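Side-chain contacts in multicopper oxidase (Arthrobacter sp. FB24, PDB 3GDC), which probably oxidises phenolic or similar substrates with molecular oxygen, as a laccase-type multicopper oxidase built of two cupredoxin domains and assembled as a trimer: residues A[87-92]-A[102-107]; A[93-98]-A[123-128]. All coordinates share one frame; numbering follows the deposited sequence.

Contact 1: residues A[87-92]-A[102-107]. With CU (copper (II) ion), chain D.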
loop_
_atom_site.group_PDB
_atom_site.type_symbol
_atom_site.label_atom_id
_atom_site.label_comp_id
_atom_site.label_asym_id
_atom_site.label_seq_id
_atom_site.Cartn_x
_atom_site.Cartn_y
_atom_site.Cartn_z
ATOM N N PRO A 87 -33.089 -2.658 2.984
ATOM C CA PRO A 87 -32.850 -1.662 1.934
ATOM C C PRO A 87 -31.438 -1.816 1.381
ATOM O O PRO A 87 -30.526 -2.206 2.115
ATOM C CB PRO A 87 -32.965 -0.326 2.684
ATOM C CG PRO A 87 -32.633 -0.668 4.107
ATOM C CD PRO A 87 -33.263 -2.024 4.305
ATOM N N HIS A 88 -31.271 -1.523 0.098
ATOM C CA HIS A 88 -29.977 -1.640 -0.567
ATOM C C HIS A 88 -29.853 -0.542 -1.620
ATOM O O HIS A 88 -30.843 0.127 -1.976
ATOM C CB HIS A 88 -29.830 -3.017 -1.259
ATOM C CG HIS A 88 -29.821 -4.188 -0.322
ATOM N ND1 HIS A 88 -28.843 -4.374 0.632
ATOM C CD2 HIS A 88 -30.667 -5.243 -0.204
ATOM C CE1 HIS A 88 -29.102 -5.477 1.315
ATOM N NE2 HIS A 88 -30.196 -6.029 0.818
ATOM N N THR A 89 -28.639 -0.355 -2.129
ATOM C CA THR A 89 -28.413 0.533 -3.259
ATOM C C THR A 89 -27.390 -0.120 -4.205
ATOM O O THR A 89 -26.878 -1.227 -3.933
ATOM C CB THR A 89 -27.857 1.928 -2.816
ATOM O OG1 THR A 89 -26.503 1.790 -2.391
ATOM C CG2 THR A 89 -28.680 2.557 -1.690
ATOM N N ILE A 90 -27.097 0.554 -5.308
ATOM C CA ILE A 90 -25.871 0.279 -6.048
ATOM C C ILE A 90 -25.108 1.579 -6.188
ATOM O O ILE A 90 -25.599 2.557 -6.784
ATOM C CB ILE A 90 -26.082 -0.315 -7.466
ATOM C CG1 ILE A 90 -27.060 -1.498 -7.461
ATOM C CG2 ILE A 90 -24.718 -0.707 -8.080
ATOM C CD1 ILE A 90 -27.359 -2.070 -8.867
ATOM N N HIS A 91 -23.901 1.579 -5.634
ATOM C CA HIS A 91 -22.975 2.666 -5.809
ATOM C C HIS A 91 -21.883 2.252 -6.795
ATOM O O HIS A 91 -21.145 1.283 -6.560
ATOM C CB HIS A 91 -22.355 3.055 -4.467
ATOM C CG HIS A 91 -21.219 4.003 -4.611
ATOM N ND1 HIS A 91 -21.383 5.289 -5.078
ATOM C CD2 HIS A 91 -19.892 3.840 -4.405
ATOM C CE1 HIS A 91 -20.209 5.889 -5.125
ATOM N NE2 HIS A 91 -19.287 5.029 -4.730
ATOM N N PHE A 92 -21.775 2.978 -7.898
ATOM C CA PHE A 92 -20.762 2.680 -8.901
ATOM C C PHE A 92 -19.493 3.500 -8.688
ATOM O O PHE A 92 -19.556 4.665 -8.290
ATOM C CB PHE A 92 -21.303 2.957 -10.312
ATOM C CG PHE A 92 -22.161 1.864 -10.850
ATOM C CD1 PHE A 92 -21.620 0.890 -11.694
ATOM C CD2 PHE A 92 -23.511 1.796 -10.519
ATOM C CE1 PHE A 92 -22.415 -0.135 -12.201
ATOM C CE2 PHE A 92 -24.314 0.762 -11.022
ATOM C CZ PHE A 92 -23.759 -0.199 -11.857
ATOM N N GLY A 102 -26.137 6.294 -5.733
ATOM C CA GLY A 102 -26.540 5.209 -4.821
ATOM C C GLY A 102 -26.226 5.459 -3.354
ATOM O O GLY A 102 -25.957 4.529 -2.598
ATOM N N THR A 103 -26.257 6.721 -2.942
ATOM C CA THR A 103 -25.981 7.066 -1.550
ATOM C C THR A 103 -27.281 7.414 -0.822
ATOM O O THR A 103 -28.016 8.287 -1.270
ATOM C CB THR A 103 -24.960 8.225 -1.464
ATOM O OG1 THR A 103 -23.702 7.772 -1.974
ATOM C CG2 THR A 103 -24.785 8.707 -0.035
ATOM N N PRO A 104 -27.581 6.720 0.291
ATOM C CA PRO A 104 -28.777 7.095 1.054
ATOM C C PRO A 104 -28.773 8.584 1.427
ATOM O O PRO A 104 -27.732 9.127 1.813
ATOM C CB PRO A 104 -28.669 6.225 2.306
ATOM C CG PRO A 104 -27.928 5.011 1.827
ATOM C CD PRO A 104 -26.887 5.571 0.897
ATOM N N GLY A 105 -29.926 9.230 1.273
ATOM C CA GLY A 105 -30.059 10.660 1.585
ATOM C C GLY A 105 -29.813 11.575 0.401
ATOM O O GLY A 105 -30.106 12.779 0.465
ATOM N N ILE A 106 -29.266 11.015 -0.679
ATOM C CA ILE A 106 -28.996 11.777 -1.897
ATOM C C ILE A 106 -29.837 11.242 -3.057
ATOM O O ILE A 106 -29.782 10.052 -3.393
ATOM C CB ILE A 106 -27.480 11.792 -2.254
ATOM C CG1 ILE A 106 -26.646 12.207 -1.031
ATOM C CG2 ILE A 106 -27.203 12.704 -3.478
ATOM C CD1 ILE A 106 -25.145 12.238 -1.270
ATOM N N GLY A 107 -30.627 12.129 -3.662
ATOM C CA GLY A 107 -31.606 11.716 -4.663
ATOM C C GLY A 107 -32.552 10.664 -4.116
ATOM O O GLY A 107 -33.025 10.771 -2.988
HETATM CU CU CU D . -27.179 -3.202 0.950
#
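The copper-binding HxxHxH run of a cupredoxin domain, His88 to His93, meets the loop 102-107 through Thr89 and Gly102. Thr89 OG1 donates a hydrogen bond to Gly102 O at 2.8 Å. The hydroxyl comes in at a C=O...O angle of 138°. A chi1 of 72° sets OG1 between the backbone N and the carbonyl carbon and turns it to the loop. The methyl sits against the same oxygen, with Thr89 CG2 3.5 Å from Gly102 O, and only brushes the ring of Pro104. The same hydroxyl also bonds to His134 N, so it ties the loop to the residue after Cys133. One residue after Thr89, Ile90 O receives a CH...O contact from Gly102 CA, 3.4 Å away. Gly102 has a positive phi, and a side chain here would run into Ile90 O. A valine in place of Thr89 would probably leave Gly102 O and His134 N without this shared partner and let the loop shift. His88, just before Thr89, and His91, two residues after it, are copper ligands. His88 ND1 binds one copper at 2.1 Å, with Cys133 and His141, in a type 1 pattern. His91 NE2 binds another copper together with His222 of a neighbouring subunit, while its ND1 bonds to Asp101 O. The chemistry is consistent with a second-shell role for Thr89, with one hydroxyl joining the loop to two copper-binding segments.

Contact 2: residues A[93-98]-A[123-128]. With CU (copper (II) ion), chain E.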
loop_
_atom_site.group_PDB
_atom_site.type_symbol
_atom_site.label_atom_id
_atom_site.label_comp_id
_atom_site.label_asym_id
_atom_site.label_seq_id
_atom_site.Cartn_x
_atom_site.Cartn_y
_atom_site.Cartn_z
ATOM N N HIS A 93 -18.346 2.886 -8.962
ATOM C CA HIS A 93 -17.098 3.619 -9.100
ATOM C C HIS A 93 -17.027 4.026 -10.561
ATOM O O HIS A 93 -16.923 3.186 -11.448
ATOM C CB HIS A 93 -15.895 2.754 -8.705
ATOM C CG HIS A 93 -15.699 2.627 -7.226
ATOM N ND1 HIS A 93 -14.519 2.978 -6.606
ATOM C CD2 HIS A 93 -16.529 2.200 -6.244
ATOM C CE1 HIS A 93 -14.623 2.754 -5.309
ATOM N NE2 HIS A 93 -15.837 2.289 -5.061
ATOM N N GLY A 94 -17.150 5.319 -10.814
ATOM C CA GLY A 94 -17.205 5.831 -12.177
ATOM C C GLY A 94 -17.768 7.235 -12.084
ATOM O O GLY A 94 -18.184 7.654 -11.009
ATOM N N VAL A 95 -17.762 7.959 -13.198
ATOM C CA VAL A 95 -18.261 9.338 -13.210
ATOM C C VAL A 95 -19.764 9.335 -13.484
ATOM O O VAL A 95 -20.230 8.705 -14.440
ATOM C CB VAL A 95 -17.459 10.245 -14.194
ATOM C CG1 VAL A 95 -18.117 11.620 -14.336
ATOM C CG2 VAL A 95 -16.027 10.404 -13.715
ATOM N N HIS A 96 -20.513 9.993 -12.601
ATOM C CA HIS A 96 -21.978 10.036 -12.667
ATOM C C HIS A 96 -22.488 11.228 -11.864
ATOM O O HIS A 96 -21.747 11.827 -11.077
ATOM C CB HIS A 96 -22.617 8.730 -12.144
ATOM C CG HIS A 96 -22.114 8.307 -10.797
ATOM N ND1 HIS A 96 -21.320 7.193 -10.616
ATOM C CD2 HIS A 96 -22.290 8.848 -9.567
ATOM C CE1 HIS A 96 -21.018 7.075 -9.336
ATOM N NE2 HIS A 96 -21.589 8.067 -8.677
ATOM N N ARG A 97 -23.758 11.570 -12.076
ATOM C CA ARG A 97 -24.396 12.637 -11.326
ATOM C C ARG A 97 -24.674 12.204 -9.888
ATOM O O ARG A 97 -24.772 11.007 -9.598
ATOM C CB ARG A 97 -25.691 13.058 -12.033
ATOM C CG ARG A 97 -25.414 13.682 -13.391
ATOM C CD ARG A 97 -26.693 13.961 -14.166
ATOM N NE ARG A 97 -27.234 12.742 -14.762
ATOM C CZ ARG A 97 -28.330 12.118 -14.341
ATOM N NH1 ARG A 97 -29.025 12.606 -13.323
ATOM N NH2 ARG A 97 -28.733 11.014 -14.957
ATOM N N ALA A 98 -24.824 13.176 -8.992
ATOM C CA ALA A 98 -25.042 12.902 -7.566
ATOM C C ALA A 98 -26.298 12.071 -7.252
ATOM O O ALA A 98 -26.280 11.215 -6.363
ATOM C CB ALA A 98 -25.032 14.221 -6.760
ATOM N N ALA A 123 -20.490 5.527 -19.745
ATOM C CA ALA A 123 -19.350 4.671 -19.395
ATOM C C ALA A 123 -18.074 5.515 -19.450
ATOM O O ALA A 123 -17.439 5.647 -20.503
ATOM C CB ALA A 123 -19.265 3.467 -20.336
ATOM N N THR A 124 -17.735 6.125 -18.316
ATOM C CA THR A 124 -16.573 7.010 -18.223
ATOM C C THR A 124 -16.022 7.017 -16.798
ATOM O O THR A 124 -16.795 6.881 -15.851
ATOM C CB THR A 124 -16.929 8.483 -18.534
ATOM O OG1 THR A 124 -18.095 8.551 -19.357
ATOM C CG2 THR A 124 -15.766 9.158 -19.225
ATOM N N PRO A 125 -14.690 7.159 -16.636
ATOM C CA PRO A 125 -13.649 7.098 -17.661
ATOM C C PRO A 125 -13.403 5.651 -18.035
ATOM O O PRO A 125 -13.907 4.751 -17.354
ATOM C CB PRO A 125 -12.422 7.674 -16.941
ATOM C CG PRO A 125 -12.644 7.281 -15.508
ATOM C CD PRO A 125 -14.123 7.434 -15.303
ATOM N N PHE A 126 -12.654 5.414 -19.104
ATOM C CA PHE A 126 -12.237 4.050 -19.377
ATOM C C PHE A 126 -11.370 3.540 -18.226
ATOM O O PHE A 126 -10.685 4.319 -17.547
ATOM C CB PHE A 126 -11.582 3.891 -20.757
ATOM C CG PHE A 126 -10.132 4.311 -20.842
ATOM C CD1 PHE A 126 -9.111 3.464 -20.400
ATOM C CD2 PHE A 126 -9.780 5.522 -21.437
ATOM C CE1 PHE A 126 -7.768 3.839 -20.519
ATOM C CE2 PHE A 126 -8.432 5.906 -21.555
ATOM C CZ PHE A 126 -7.433 5.061 -21.100
ATOM N N GLY A 127 -11.463 2.244 -17.985
ATOM C CA GLY A 127 -10.684 1.614 -16.932
ATOM C C GLY A 127 -11.391 0.435 -16.318
ATOM O O GLY A 127 -12.408 -0.047 -16.821
ATOM N N THR A 128 -10.816 -0.046 -15.225
ATOM C CA THR A 128 -11.347 -1.190 -14.500
ATOM C C THR A 128 -11.937 -0.657 -13.215
ATOM O O THR A 128 -11.223 -0.070 -12.388
ATOM C CB THR A 128 -10.215 -2.197 -14.238
ATOM O OG1 THR A 128 -9.732 -2.680 -15.497
ATOM C CG2 THR A 128 -10.671 -3.354 -13.370
HETATM CU CU CU E . -16.294 1.759 -3.153
#
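Gly94 and Val95 carry the touch to 123-128, just after the copper ligand His93. His93 binds its copper through NE2 at 2.0 Å, with His132 and with His271 of a neighbouring subunit, and its ring stacks on His222 of that subunit. Gly94 follows in a very extended form, phi 163°, and brings its CA to 3.8 Å from Thr124 O. Val95 makes the main bond. Val95 N donates to Thr124 O at 3.0 Å, and the N-H points almost straight at the acceptor, 174°. The Val95 side chain meets Pro125 at its CD, crossing it at about a right angle. A chi1 of 172° carries CG1 away from the backbone N and leaves CG2 to face the proline, with Val95 CG2 3.9 Å from Pro125 CD. The peptide bond between Thr124 and Pro125 is cis, so the chain bends sharply at the accepting carbonyl. His96 turns to another partner, as its NE2 bonds to Asp101. Pro261 of the neighbouring subunit packs on Val95, and Phe227 of that subunit packs on Pro125, so the apolar pair lies at the subunit interface. In the fold, 93-98 leaves strand 91-92, while 123-128 runs from the end of strand 116-122 into the start of strand 127-132, the antiparallel partner of 91-92.

The centres of contacts 1 and 2 lie about 16 Å apart in the first cupredoxin domain. Along the chain their segments alternate: 87-92, 93-98, 102-107, 123-128. The first two are continuous, so strand 91-92 leads out of contact 1 into contact 2. Strands 91-92 and 127-132 are neighbours in one sheet, and each contact reaches it. The contacts also touch directly, with Ile106 CG2 3.4 Å from Ala98 O. Both pack on the second subunit. The histidines between them span the type 1 copper and the coppers shared across the interface. This is consistent with electron transfer from the first site to a trinuclear centre completed by a neighbouring subunit.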